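Local coordinates for quinonprotein alcohol dehydrogenase-like protein (Bacteroides thetaiotaomicron VPI-5482, PDB 4R5O), which is of unknown function but binds calcium and joins an immunoglobulin-like beta-sandwich domain to a seven-bladed beta-propeller of the YVTN repeat family, at residues Asn279-Lys284 with Met331-Thr336; Asp285-Thr290 with Ile300-Asn305; Ala314-Ala319 with Ile340-Thr345; Thr336-Tyr341 with Tyr352-Ser357; Asp346-Lys351 with Lys361-Ala366. All coordinates share one frame; numbering follows the deposited sequence. Where two conformers were deposited one is given.

Contact 1 (Asn279-Lys284 with Met331-Thr336); sequences NFVLAK and MVASET
Asn-279 to Lys-284 and Met-331 to Thr-336 run almost the same way, their end-to-end directions 15° apart. The backbones are 6.8 Å apart from CA of Asn-279 to CA of Met-331 but draw in to 5.4 Å between CA of Ala-283 and CA of Ala-333. Side chains make every hydrogen bond that links them. The carboxamide of Asn-279 does the work of a strand neighbour: OD1 accepts from N of Met-331 (2.9 Å), while ND2 gives a nearly straight bond to O of the same residue, which lies in the amide plane. With CG set between backbone N and carbonyl carbon (chi1 63°), both ends of the amide face Met-331. Val-281, branched and buried, rests CG1 on the Met-331 carbonyl and CG2 on CE of this selenomethionine (3.8 Å). Its CB meets CB of Ala-333 at 4.0 Å, a place where a methyl group lets the chains close up. At the exposed end Lys-284 stretches fully, its CG passing Glu-335 O, until NZ reaches O of Thr-336 at 2.8 Å from above the carbonyl plane. Strand 281-282 is hydrogen-bonded through Val-281 to Tyr-289, and strand 332-333 through Val-332 to Tyr-341. The contact therefore joins the first strands of two successive propeller blades; Phe-280 packs back on Val-288 and Thr-290, and Val-332 reaches Leu-377 and Leu-379 of strand 371-379.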
# COMPACT_ATOMS: atom_id res chain seq x y z
N ASN A 279 -9.16 9.17 -12.33
CA ASN A 279 -7.75 9.49 -12.18
C ASN A 279 -7.16 10.04 -13.48
O ASN A 279 -7.84 10.17 -14.49
CB ASN A 279 -6.99 8.23 -11.72
CG ASN A 279 -6.98 7.08 -12.67
OD1 ASN A 279 -7.94 6.82 -13.40
ND2 ASN A 279 -5.89 6.33 -12.63
N PHE A 280 -5.88 10.42 -13.40
CA PHE A 280 -5.01 10.89 -14.48
C PHE A 280 -3.91 9.90 -14.68
O PHE A 280 -3.27 9.50 -13.70
CB PHE A 280 -4.44 12.29 -14.17
CG PHE A 280 -5.47 13.34 -13.88
CD1 PHE A 280 -6.00 13.48 -12.61
CD2 PHE A 280 -5.87 14.23 -14.87
CE1 PHE A 280 -6.98 14.44 -12.36
CE2 PHE A 280 -6.84 15.20 -14.61
CZ PHE A 280 -7.38 15.30 -13.35
N VAL A 281 -3.68 9.48 -15.92
CA VAL A 281 -2.61 8.52 -16.17
C VAL A 281 -1.63 9.11 -17.19
O VAL A 281 -2.04 9.75 -18.16
CB VAL A 281 -3.13 7.11 -16.63
CG1 VAL A 281 -3.95 6.44 -15.53
CG2 VAL A 281 -3.93 7.16 -17.93
N LEU A 282 -0.34 8.91 -16.95
CA LEU A 282 0.71 9.30 -17.90
C LEU A 282 0.90 8.15 -18.87
O LEU A 282 1.28 7.06 -18.43
CB LEU A 282 2.02 9.70 -17.19
CG LEU A 282 3.19 10.08 -18.11
CD1 LEU A 282 2.94 11.44 -18.83
CD2 LEU A 282 4.49 10.11 -17.35
N ALA A 283 0.56 8.34 -20.15
CA ALA A 283 0.65 7.29 -21.18
C ALA A 283 2.02 7.28 -21.84
O ALA A 283 2.84 8.17 -21.58
CB ALA A 283 -0.43 7.45 -22.21
N LYS A 284 2.29 6.24 -22.69
CA LYS A 284 3.60 6.02 -23.34
C LYS A 284 3.91 7.14 -24.35
O LYS A 284 5.09 7.38 -24.59
CB LYS A 284 3.68 4.65 -24.04
CG LYS A 284 5.12 4.24 -24.34
CD LYS A 284 5.20 3.06 -25.25
CE LYS A 284 6.64 2.79 -25.63
NZ LYS A 284 6.75 1.68 -26.60
N MSE A 331 -8.06 4.01 -14.12
CA MSE A 331 -7.43 3.50 -15.36
C MSE A 331 -6.02 3.14 -15.09
O MSE A 331 -5.51 3.52 -14.06
CB MSE A 331 -7.47 4.56 -16.50
CG MSE A 331 -8.85 5.13 -16.82
SE MSE A 331 -8.72 6.47 -18.18
CE MSE A 331 -7.62 7.80 -17.26
N VAL A 332 -5.36 2.50 -16.03
CA VAL A 332 -3.95 2.22 -15.86
C VAL A 332 -3.33 2.25 -17.25
O VAL A 332 -3.90 1.73 -18.20
CB VAL A 332 -3.63 0.92 -15.06
CG1 VAL A 332 -4.05 -0.34 -15.80
CG2 VAL A 332 -2.15 0.86 -14.66
N ALA A 333 -2.17 2.92 -17.36
CA ALA A 333 -1.42 3.06 -18.59
C ALA A 333 -0.18 2.17 -18.59
O ALA A 333 0.46 1.96 -17.56
CB ALA A 333 -1.01 4.51 -18.78
N SER A 334 0.14 1.66 -19.76
CA SER A 334 1.34 0.88 -20.01
C SER A 334 2.51 1.81 -20.26
O SER A 334 2.34 2.85 -20.91
CB SER A 334 1.11 -0.05 -21.20
OG SER A 334 2.30 -0.75 -21.51
N GLU A 335 3.69 1.45 -19.73
CA GLU A 335 4.93 2.22 -19.92
C GLU A 335 5.68 1.74 -21.15
O GLU A 335 6.56 2.44 -21.63
CB GLU A 335 5.84 2.09 -18.69
CG GLU A 335 5.33 2.81 -17.45
CD GLU A 335 6.12 2.60 -16.16
OE1 GLU A 335 7.09 1.79 -16.15
OE2 GLU A 335 5.71 3.18 -15.14
N THR A 336 5.31 0.55 -21.66
CA THR A 336 5.99 -0.11 -22.78
C THR A 336 5.12 -0.19 -24.04
O THR A 336 5.66 -0.41 -25.13
CB THR A 336 6.41 -1.52 -22.36
OG1 THR A 336 5.26 -2.30 -22.04
CG2 THR A 336 7.37 -1.52 -21.18

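Contact 2 (Asp285-Thr290 with Ile300-Asn305); sequences DGNVYT and IVKIKN
Tyr-289 lies side by side with Lys-302, pointing the same way, and CA of Lys-302 makes a CH-pi contact over one ring face, 4.2 Å from the centroid. The aliphatic part of the lysine follows the ring until its CG and CD pass the hydroxyl, while CG2 of Ile-300 touches the ring edge at CD2 (3.7 Å). On the opposite sheet face, CD1 of Ile-303 touches both CG1 of Val-288 and CG2 of Thr-290, as suits buried branched residues. The antiparallel strands are joined at the hydrogen-bonded pairs Val-288 with Ile-303 and Thr-290 with Val-301; N of Ile-303 gives to O of Val-288 (2.6 Å), but the return bond from N of Val-288 is weak. Further out, Asp-285 fixes the ring: Tyr-289 OH donates to its OD2 at 2.6 Å. OD1 of Asp-285 accepts from N of Asn-287 in an Asx turn, which Gly-286 with its positive phi (85°) helps to close. A phenylalanine in place of Tyr-289 would probably leave Asp-285 OD2 without this donor and the turn less firmly tied. The hairpin 288-294/297-303 forms the middle of its blade, flanked by strand 281-282 through Tyr-289 and Val-281, and by strand 309-314 through Lys-302 and Glu-310.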
# COMPACT_ATOMS: atom_id res chain seq x y z
N ASP A 285 2.90 7.86 -24.86
CA ASP A 285 3.11 8.99 -25.76
C ASP A 285 3.66 10.24 -25.00
O ASP A 285 3.94 11.27 -25.63
CB ASP A 285 1.81 9.35 -26.48
CG ASP A 285 0.67 9.86 -25.62
OD1 ASP A 285 0.78 9.79 -24.39
OD2 ASP A 285 -0.33 10.31 -26.19
N GLY A 286 3.76 10.14 -23.66
CA GLY A 286 4.26 11.18 -22.77
C GLY A 286 3.20 12.17 -22.35
O GLY A 286 3.51 13.18 -21.70
N ASN A 287 1.93 11.89 -22.72
CA ASN A 287 0.79 12.75 -22.41
C ASN A 287 -0.02 12.19 -21.25
O ASN A 287 0.12 11.02 -20.89
CB ASN A 287 -0.10 12.94 -23.65
CG ASN A 287 0.53 13.80 -24.72
OD1 ASN A 287 0.47 13.50 -25.90
ND2 ASN A 287 1.24 14.84 -24.32
N VAL A 288 -0.83 13.07 -20.61
CA VAL A 288 -1.67 12.70 -19.48
C VAL A 288 -3.07 12.56 -20.01
O VAL A 288 -3.53 13.39 -20.79
CB VAL A 288 -1.57 13.71 -18.31
CG1 VAL A 288 -2.72 13.58 -17.32
CG2 VAL A 288 -0.23 13.52 -17.61
N TYR A 289 -3.74 11.48 -19.57
CA TYR A 289 -5.09 11.16 -19.96
C TYR A 289 -6.00 11.07 -18.77
O TYR A 289 -5.63 10.54 -17.74
CB TYR A 289 -5.13 9.81 -20.70
CG TYR A 289 -4.53 9.84 -22.08
CD1 TYR A 289 -3.15 9.84 -22.27
CD2 TYR A 289 -5.34 9.74 -23.21
CE1 TYR A 289 -2.59 9.84 -23.54
CE2 TYR A 289 -4.79 9.73 -24.50
CZ TYR A 289 -3.41 9.77 -24.66
OH TYR A 289 -2.88 9.72 -25.91
N THR A 290 -7.22 11.54 -18.95
CA THR A 290 -8.29 11.41 -17.96
C THR A 290 -9.57 11.20 -18.76
O THR A 290 -9.51 11.04 -19.97
CB THR A 290 -8.32 12.60 -16.99
OG1 THR A 290 -9.18 12.27 -15.88
CG2 THR A 290 -8.72 13.94 -17.65
N ILE A 300 -12.29 10.08 -23.68
CA ILE A 300 -10.89 9.88 -23.27
C ILE A 300 -10.17 11.15 -23.66
O ILE A 300 -10.09 11.48 -24.85
CB ILE A 300 -10.25 8.61 -23.88
CG1 ILE A 300 -11.12 7.37 -23.59
CG2 ILE A 300 -8.81 8.45 -23.39
CD1 ILE A 300 -10.74 6.12 -24.33
N VAL A 301 -9.72 11.92 -22.65
CA VAL A 301 -9.11 13.21 -22.92
C VAL A 301 -7.59 13.12 -22.81
O VAL A 301 -7.06 12.73 -21.79
CB VAL A 301 -9.67 14.31 -21.97
CG1 VAL A 301 -8.99 15.65 -22.22
CG2 VAL A 301 -11.18 14.44 -22.12
N LYS A 302 -6.90 13.51 -23.87
CA LYS A 302 -5.45 13.65 -23.96
C LYS A 302 -5.09 15.05 -23.55
O LYS A 302 -5.66 15.99 -24.09
CB LYS A 302 -4.99 13.32 -25.39
CG LYS A 302 -3.53 13.50 -25.74
CD LYS A 302 -3.44 13.22 -27.22
CE LYS A 302 -2.08 13.18 -27.84
NZ LYS A 302 -2.15 12.84 -29.29
N ILE A 303 -4.21 15.20 -22.55
CA ILE A 303 -3.79 16.52 -22.08
C ILE A 303 -2.36 16.67 -22.55
O ILE A 303 -1.48 15.96 -22.06
CB ILE A 303 -3.97 16.75 -20.54
CG1 ILE A 303 -5.37 16.25 -20.04
CG2 ILE A 303 -3.70 18.22 -20.18
CD1 ILE A 303 -5.61 16.17 -18.44
N LYS A 304 -2.14 17.53 -23.56
CA LYS A 304 -0.79 17.66 -24.08
C LYS A 304 0.02 18.60 -23.15
O LYS A 304 -0.55 19.21 -22.23
CB LYS A 304 -0.82 18.15 -25.53
CG LYS A 304 -1.62 17.27 -26.50
CD LYS A 304 -1.60 17.89 -27.89
CE LYS A 304 -2.40 17.16 -28.94
NZ LYS A 304 -2.27 17.81 -30.26
N ASN A 305 1.36 18.66 -23.35
CA ASN A 305 2.32 19.49 -22.61
C ASN A 305 1.89 20.97 -22.53
O ASN A 305 2.17 21.63 -21.52
CB ASN A 305 3.72 19.41 -23.26
CG ASN A 305 4.38 18.02 -23.32
OD1 ASN A 305 3.80 16.98 -22.94
ND2 ASN A 305 5.62 18.00 -23.83

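Contact 3 (Ala314-Ala319 with Ile340-Thr345); sequences ANFQPA and IYLVST
Phe-316 and Leu-342 make the tight, buried side of this contact: CD1 of Leu-342 comes to the ring edge, 3.5 Å from CZ. Both side chains start with chi1 near 60° (66° for Phe-316), which leans the ring tip onto the leucine branch. Nearer the ring's root, CB of Ser-344 lies 3.6 Å from CD1 of Phe-316, a spot suited to a small residue, and the ring also stacks with Tyr-350. Beyond Pro-318, the methyl of Ala-319 packs against CG1 of Val-343 (3.7 Å). The solvent side is sparser, with CB of Gln-317 against CG2 of exposed Thr-345 as its side-chain touch. Cut back to alanine, Phe-316 would probably leave a gap beside Leu-342 and Tyr-350 without its stacking partner. The touching parts, 316-319 and 342-345, run 89° apart in direction and bridge once, at Pro-318 and Ser-344. Thr-345 N gives to O of Gln-317 (2.8 Å), and Ala-319 N gives to O of Val-343 (2.9 Å). Neither bond calls on the N-H that proline lacks, so Pro-318 is accommodated here. The chemistry thus implies a division of labour: main-chain bonds set how the loop after strand 309-314 meets strand 339-343, and apolar shape fills the interior.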
# COMPACT_ATOMS: atom_id res chain seq x y z
N ALA A 314 -15.96 7.46 -26.30
CA ALA A 314 -16.07 6.05 -25.90
C ALA A 314 -17.52 5.78 -25.55
O ALA A 314 -18.00 6.31 -24.54
CB ALA A 314 -15.15 5.75 -24.74
N ASN A 315 -18.21 4.97 -26.39
CA ASN A 315 -19.64 4.65 -26.28
C ASN A 315 -19.90 3.65 -25.12
O ASN A 315 -20.49 2.58 -25.32
CB ASN A 315 -20.15 4.07 -27.61
CG ASN A 315 -19.35 2.88 -28.13
OD1 ASN A 315 -18.11 2.83 -28.04
ND2 ASN A 315 -20.06 1.93 -28.75
N PHE A 316 -19.47 4.02 -23.89
CA PHE A 316 -19.67 3.23 -22.67
C PHE A 316 -19.51 4.19 -21.52
O PHE A 316 -18.75 5.15 -21.62
CB PHE A 316 -18.75 1.99 -22.54
CG PHE A 316 -17.28 2.28 -22.39
CD1 PHE A 316 -16.74 2.58 -21.13
CD2 PHE A 316 -16.42 2.21 -23.48
CE1 PHE A 316 -15.37 2.84 -20.98
CE2 PHE A 316 -15.05 2.46 -23.32
CZ PHE A 316 -14.54 2.77 -22.08
N GLN A 317 -20.22 3.92 -20.44
CA GLN A 317 -20.20 4.73 -19.24
C GLN A 317 -19.05 4.25 -18.35
O GLN A 317 -18.89 3.04 -18.22
CB GLN A 317 -21.57 4.62 -18.54
CG GLN A 317 -21.96 5.83 -17.70
CD GLN A 317 -22.23 7.13 -18.46
OE1 GLN A 317 -22.49 7.16 -19.67
NE2 GLN A 317 -22.15 8.23 -17.73
N PRO A 318 -18.22 5.14 -17.74
CA PRO A 318 -17.12 4.63 -16.89
C PRO A 318 -17.61 4.13 -15.55
O PRO A 318 -18.61 4.62 -15.04
CB PRO A 318 -16.22 5.85 -16.69
CG PRO A 318 -16.87 6.98 -17.40
CD PRO A 318 -18.25 6.61 -17.77
N ALA A 319 -16.89 3.13 -14.98
CA ALA A 319 -17.17 2.57 -13.66
C ALA A 319 -17.03 3.66 -12.61
O ALA A 319 -16.20 4.56 -12.75
CB ALA A 319 -16.24 1.41 -13.37
N ILE A 340 -4.05 2.06 -22.70
CA ILE A 340 -4.72 2.44 -21.46
C ILE A 340 -5.84 1.42 -21.23
O ILE A 340 -6.64 1.17 -22.12
CB ILE A 340 -5.23 3.90 -21.38
CG1 ILE A 340 -4.10 4.91 -21.67
CG2 ILE A 340 -5.91 4.15 -20.01
CD1 ILE A 340 -4.51 6.31 -21.78
N TYR A 341 -5.84 0.81 -20.05
CA TYR A 341 -6.92 -0.06 -19.62
C TYR A 341 -7.93 0.78 -18.83
O TYR A 341 -7.51 1.57 -17.98
CB TYR A 341 -6.40 -1.24 -18.80
CG TYR A 341 -5.51 -2.19 -19.57
CD1 TYR A 341 -6.05 -3.22 -20.33
CD2 TYR A 341 -4.13 -2.09 -19.49
CE1 TYR A 341 -5.23 -4.10 -21.04
CE2 TYR A 341 -3.30 -2.98 -20.18
CZ TYR A 341 -3.86 -3.98 -20.96
OH TYR A 341 -3.06 -4.88 -21.62
N LEU A 342 -9.23 0.65 -19.12
CA LEU A 342 -10.26 1.39 -18.39
C LEU A 342 -11.48 0.48 -18.22
O LEU A 342 -11.66 -0.47 -18.98
CB LEU A 342 -10.64 2.74 -19.05
CG LEU A 342 -11.23 2.86 -20.46
CD1 LEU A 342 -11.64 4.28 -20.73
CD2 LEU A 342 -10.25 2.46 -21.56
N VAL A 343 -12.26 0.71 -17.14
CA VAL A 343 -13.41 -0.10 -16.71
C VAL A 343 -14.74 0.58 -17.01
O VAL A 343 -14.95 1.73 -16.62
CB VAL A 343 -13.35 -0.39 -15.19
CG1 VAL A 343 -14.37 -1.46 -14.80
CG2 VAL A 343 -11.95 -0.82 -14.76
N SER A 344 -15.66 -0.16 -17.64
CA SER A 344 -17.00 0.31 -17.91
C SER A 344 -17.86 0.06 -16.67
O SER A 344 -17.50 -0.75 -15.81
CB SER A 344 -17.59 -0.34 -19.15
OG SER A 344 -17.70 -1.74 -18.99
N THR A 345 -19.00 0.77 -16.60
CA THR A 345 -19.94 0.72 -15.48
C THR A 345 -20.54 -0.74 -15.25
O THR A 345 -21.05 -0.99 -14.16
CB THR A 345 -21.08 1.74 -15.69
OG1 THR A 345 -21.71 2.03 -14.45
CG2 THR A 345 -22.08 1.35 -16.78

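Contact 4 (Thr336-Tyr341 with Tyr352-Ser357); sequences TENIIY and YILGDS. With CA (calcium ion), chain L.
Leu-354 packs on Asn-338 and Ile-340 at the open end of the antiparallel beta hairpin 339-343/349-353 of a propeller blade. Its N donates to O of Asn-338 from above the carbonyl plane; CB stands beside that oxygen, and CG moves closer (3.7 Å). There the side chain forks: CD1 lies against CA and CB of Asn-338, while CD2 turns inward to CD1 of Ile-340 at 3.6 Å, crossing it at about a right angle. Leucine suits this place: one branch covers the root of Asn-338 while the other reaches buried Ile-340. N of Ile-340 gives to O of Tyr-352 (2.8 Å), and N of Tyr-352 gives back to O of Ile-340. A type II turn from Ile-353 to Asp-356, with Gly-355 taking the positive phi (85°) that glycine tolerates and its N giving to OH of Tyr-352, delivers Asp-356 to the calcium ion, which Asp-358 also binds. Its chi1 of -176° sets OD1 of Asp-356 2.9 Å from the metal, a long distance for calcium.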
# COMPACT_ATOMS: atom_id res chain seq x y z
N THR A 336 5.31 0.55 -21.66
CA THR A 336 5.99 -0.11 -22.78
C THR A 336 5.12 -0.19 -24.04
O THR A 336 5.66 -0.41 -25.13
CB THR A 336 6.41 -1.52 -22.36
OG1 THR A 336 5.26 -2.30 -22.04
CG2 THR A 336 7.37 -1.52 -21.18
N GLU A 337 3.79 -0.03 -23.92
CA GLU A 337 2.88 -0.08 -25.07
C GLU A 337 1.92 1.10 -25.03
O GLU A 337 1.65 1.64 -23.97
CB GLU A 337 2.11 -1.41 -25.12
CG GLU A 337 3.00 -2.59 -25.47
CD GLU A 337 2.40 -3.98 -25.61
OE1 GLU A 337 1.17 -4.10 -25.79
OE2 GLU A 337 3.19 -4.94 -25.61
N ASN A 338 1.43 1.53 -26.20
CA ASN A 338 0.51 2.66 -26.39
C ASN A 338 -0.92 2.23 -26.05
O ASN A 338 -1.82 2.19 -26.91
CB ASN A 338 0.63 3.17 -27.83
CG ASN A 338 2.03 3.57 -28.19
OD1 ASN A 338 2.71 4.34 -27.47
ND2 ASN A 338 2.48 3.09 -29.35
N ILE A 339 -1.10 1.90 -24.77
CA ILE A 339 -2.31 1.32 -24.21
C ILE A 339 -2.73 1.99 -22.89
O ILE A 339 -1.89 2.37 -22.05
CB ILE A 339 -2.01 -0.20 -23.98
CG1 ILE A 339 -2.02 -0.97 -25.30
CG2 ILE A 339 -2.95 -0.87 -22.98
CD1 ILE A 339 -1.54 -2.39 -25.17
N ILE A 340 -4.05 2.06 -22.70
CA ILE A 340 -4.72 2.44 -21.46
C ILE A 340 -5.84 1.42 -21.23
O ILE A 340 -6.64 1.17 -22.12
CB ILE A 340 -5.23 3.90 -21.38
CG1 ILE A 340 -4.10 4.91 -21.67
CG2 ILE A 340 -5.91 4.15 -20.01
CD1 ILE A 340 -4.51 6.31 -21.78
N TYR A 341 -5.84 0.81 -20.05
CA TYR A 341 -6.92 -0.06 -19.62
C TYR A 341 -7.93 0.78 -18.83
O TYR A 341 -7.51 1.57 -17.98
CB TYR A 341 -6.40 -1.24 -18.80
CG TYR A 341 -5.51 -2.19 -19.57
CD1 TYR A 341 -6.05 -3.22 -20.33
CD2 TYR A 341 -4.13 -2.09 -19.49
CE1 TYR A 341 -5.23 -4.10 -21.04
CE2 TYR A 341 -3.30 -2.98 -20.18
CZ TYR A 341 -3.86 -3.98 -20.96
OH TYR A 341 -3.06 -4.88 -21.62
N TYR A 352 -7.70 0.54 -24.48
CA TYR A 352 -7.63 1.65 -25.41
C TYR A 352 -6.23 1.79 -25.95
O TYR A 352 -5.28 1.92 -25.20
CB TYR A 352 -8.10 2.98 -24.78
CG TYR A 352 -7.94 4.19 -25.68
CD1 TYR A 352 -8.62 4.29 -26.89
CD2 TYR A 352 -7.15 5.27 -25.29
CE1 TYR A 352 -8.49 5.40 -27.72
CE2 TYR A 352 -7.02 6.40 -26.11
CZ TYR A 352 -7.69 6.46 -27.32
OH TYR A 352 -7.59 7.56 -28.13
N ILE A 353 -6.14 1.80 -27.27
CA ILE A 353 -4.88 1.97 -27.97
C ILE A 353 -4.89 3.39 -28.46
O ILE A 353 -5.65 3.73 -29.36
CB ILE A 353 -4.74 0.91 -29.08
CG1 ILE A 353 -4.75 -0.51 -28.42
CG2 ILE A 353 -3.44 1.15 -29.85
CD1 ILE A 353 -5.12 -1.70 -29.33
N LEU A 354 -4.08 4.24 -27.82
CA LEU A 354 -3.93 5.66 -28.10
C LEU A 354 -4.04 5.95 -29.61
O LEU A 354 -3.29 5.38 -30.41
CB LEU A 354 -2.57 6.19 -27.56
CG LEU A 354 -2.11 5.80 -26.17
CD1 LEU A 354 -0.67 6.27 -25.90
CD2 LEU A 354 -3.07 6.27 -25.10
N GLY A 355 -4.99 6.81 -29.98
CA GLY A 355 -5.24 7.22 -31.36
C GLY A 355 -6.11 6.30 -32.20
O GLY A 355 -6.54 6.68 -33.30
N ASP A 356 -6.37 5.08 -31.71
CA ASP A 356 -7.19 4.16 -32.46
C ASP A 356 -8.46 3.93 -31.68
O ASP A 356 -8.44 3.24 -30.66
CB ASP A 356 -6.41 2.88 -32.74
CG ASP A 356 -7.11 1.87 -33.61
OD1 ASP A 356 -7.97 2.28 -34.44
OD2 ASP A 356 -6.78 0.66 -33.50
N SER A 357 -9.56 4.57 -32.14
CA SER A 357 -10.89 4.51 -31.53
C SER A 357 -11.58 3.15 -31.78
O SER A 357 -12.59 2.85 -31.14
CB SER A 357 -11.77 5.64 -32.06
OG SER A 357 -11.90 5.60 -33.47
CA CA L . -7.58 0.15 -36.30

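Contact 5 (Asp346-Lys351 with Lys361-Ala366); sequences DGAIYK and KAPFIA
Ile-349 and Ile-365 meet through their CB atoms, 4.0 Å apart, at the buried centre of the contact, where branched aliphatic residues fill space well. Beside them CB of Ala-348 touches CB of Pro-363 (3.9 Å). The proline lies along Tyr-350, pointing the same way: its CA makes a CH-pi contact over one ring face, 3.9 Å from the centroid, and its CG reaches CZ. A flat ring suits the compact pyrrolidine, and the same tyrosine stacks with Phe-316. On the other flank chi1 of Phe-364 (163°) carries the ring away from its own backbone N and across the Lys-351 chain at a slant. The lysine CB packs on CB of Phe-364 at 3.6 Å, CD passes over a ring face, and the chain then bends (chi3 76°), keeping NZ beside the ring rim at CE1. The polar edge is backbone. Ile-349 N gives a nearly straight bond to O of Ile-365 (2.8 Å), and O of Ile-349 is gripped twice, by N of Phe-364 (2.7 Å) and N of Ile-365 (3.1 Å). Two successive residues facing one define a classic beta bulge, which here seats loop 361-366 against strand 349-353, along the outer edge of a propeller blade.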
# COMPACT_ATOMS: atom_id res chain seq x y z
N ASP A 346 -20.42 -1.68 -16.25
CA ASP A 346 -20.90 -3.07 -16.19
C ASP A 346 -19.81 -4.04 -15.63
O ASP A 346 -20.12 -5.19 -15.30
CB ASP A 346 -21.39 -3.58 -17.56
CG ASP A 346 -20.70 -3.06 -18.82
OD1 ASP A 346 -20.63 -1.80 -19.00
OD2 ASP A 346 -20.42 -3.88 -19.73
N GLY A 347 -18.58 -3.56 -15.51
CA GLY A 347 -17.49 -4.38 -14.99
C GLY A 347 -16.64 -5.00 -16.08
O GLY A 347 -15.94 -5.99 -15.83
N ALA A 348 -16.70 -4.44 -17.30
CA ALA A 348 -15.90 -4.84 -18.46
C ALA A 348 -14.64 -3.98 -18.52
O ALA A 348 -14.63 -2.85 -18.02
CB ALA A 348 -16.71 -4.73 -19.76
N ILE A 349 -13.57 -4.51 -19.11
CA ILE A 349 -12.32 -3.79 -19.25
C ILE A 349 -12.12 -3.59 -20.71
O ILE A 349 -12.32 -4.50 -21.52
CB ILE A 349 -11.15 -4.54 -18.54
CG1 ILE A 349 -11.37 -4.50 -17.01
CG2 ILE A 349 -9.76 -3.95 -18.88
CD1 ILE A 349 -10.77 -5.57 -16.29
N TYR A 350 -11.80 -2.35 -21.06
CA TYR A 350 -11.46 -1.90 -22.39
C TYR A 350 -9.98 -1.61 -22.45
O TYR A 350 -9.42 -1.06 -21.51
CB TYR A 350 -12.30 -0.68 -22.76
CG TYR A 350 -13.75 -1.00 -23.03
CD1 TYR A 350 -14.67 -1.11 -21.99
CD2 TYR A 350 -14.22 -1.18 -24.33
CE1 TYR A 350 -16.00 -1.42 -22.23
CE2 TYR A 350 -15.56 -1.48 -24.58
CZ TYR A 350 -16.45 -1.60 -23.53
OH TYR A 350 -17.78 -1.87 -23.75
N LYS A 351 -9.33 -2.05 -23.53
CA LYS A 351 -7.92 -1.79 -23.81
C LYS A 351 -7.86 -0.74 -24.89
O LYS A 351 -8.06 -1.06 -26.07
CB LYS A 351 -7.15 -3.08 -24.20
CG LYS A 351 -5.70 -2.82 -24.52
CD LYS A 351 -4.86 -4.08 -24.75
CE LYS A 351 -5.04 -4.76 -26.07
NZ LYS A 351 -4.15 -5.94 -26.17
N LYS A 361 -14.44 -0.38 -29.49
CA LYS A 361 -15.67 -0.94 -30.06
C LYS A 361 -16.14 -2.19 -29.27
O LYS A 361 -17.34 -2.49 -29.28
CB LYS A 361 -15.47 -1.29 -31.54
N ALA A 362 -15.21 -2.89 -28.58
CA ALA A 362 -15.53 -4.09 -27.79
C ALA A 362 -14.60 -4.21 -26.58
O ALA A 362 -13.44 -3.80 -26.69
CB ALA A 362 -15.44 -5.33 -28.66
N PRO A 363 -15.06 -4.80 -25.43
CA PRO A 363 -14.16 -4.96 -24.27
C PRO A 363 -13.03 -5.92 -24.54
O PRO A 363 -13.16 -6.82 -25.37
CB PRO A 363 -15.06 -5.53 -23.17
CG PRO A 363 -16.43 -5.34 -23.62
CD PRO A 363 -16.40 -5.35 -25.12
N PHE A 364 -11.91 -5.70 -23.86
CA PHE A 364 -10.74 -6.57 -23.90
C PHE A 364 -11.03 -7.77 -23.00
O PHE A 364 -10.72 -8.91 -23.36
CB PHE A 364 -9.48 -5.79 -23.47
CG PHE A 364 -8.29 -6.62 -23.07
CD1 PHE A 364 -7.59 -7.37 -24.02
CD2 PHE A 364 -7.81 -6.58 -21.77
CE1 PHE A 364 -6.49 -8.13 -23.65
CE2 PHE A 364 -6.70 -7.34 -21.40
CZ PHE A 364 -6.04 -8.11 -22.34
N ILE A 365 -11.64 -7.48 -21.83
CA ILE A 365 -12.11 -8.44 -20.84
C ILE A 365 -13.58 -8.16 -20.61
O ILE A 365 -13.94 -7.07 -20.17
CB ILE A 365 -11.27 -8.43 -19.53
CG1 ILE A 365 -9.81 -8.79 -19.83
CG2 ILE A 365 -11.87 -9.40 -18.51
CD1 ILE A 365 -8.87 -8.45 -18.74
N ALA A 366 -14.43 -9.12 -20.97
CA ALA A 366 -15.88 -9.05 -20.84
C ALA A 366 -16.32 -8.99 -19.38
O ALA A 366 -15.64 -9.50 -18.49
CB ALA A 366 -16.52 -10.25 -21.51

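Overall arrangement
The contacts span two neighbouring blades of the propeller. Strands 281-282, 288-294, 297-303 and 309-314 form one sheet, within which contact 2 lies; strands 332-333, 339-343 and 349-353 form the next, which holds contacts 4 and 5. Contacts 1 and 3 join the two, the first between their opening strands, the second through the loop leaving strand 309-314. Along the chain contact 2 falls between the segments of contact 1, while the segments of 1 and 3, and of 4 and 5, alternate. Centres of contacts 3 and 5 are about 7 Å apart, those of 2 and 5 about 21 Å. Tyr-289 packs on Ile-340, and blade-to-blade packing continues up to Leu-354, in the turn that carries calcium-binding Asp-356.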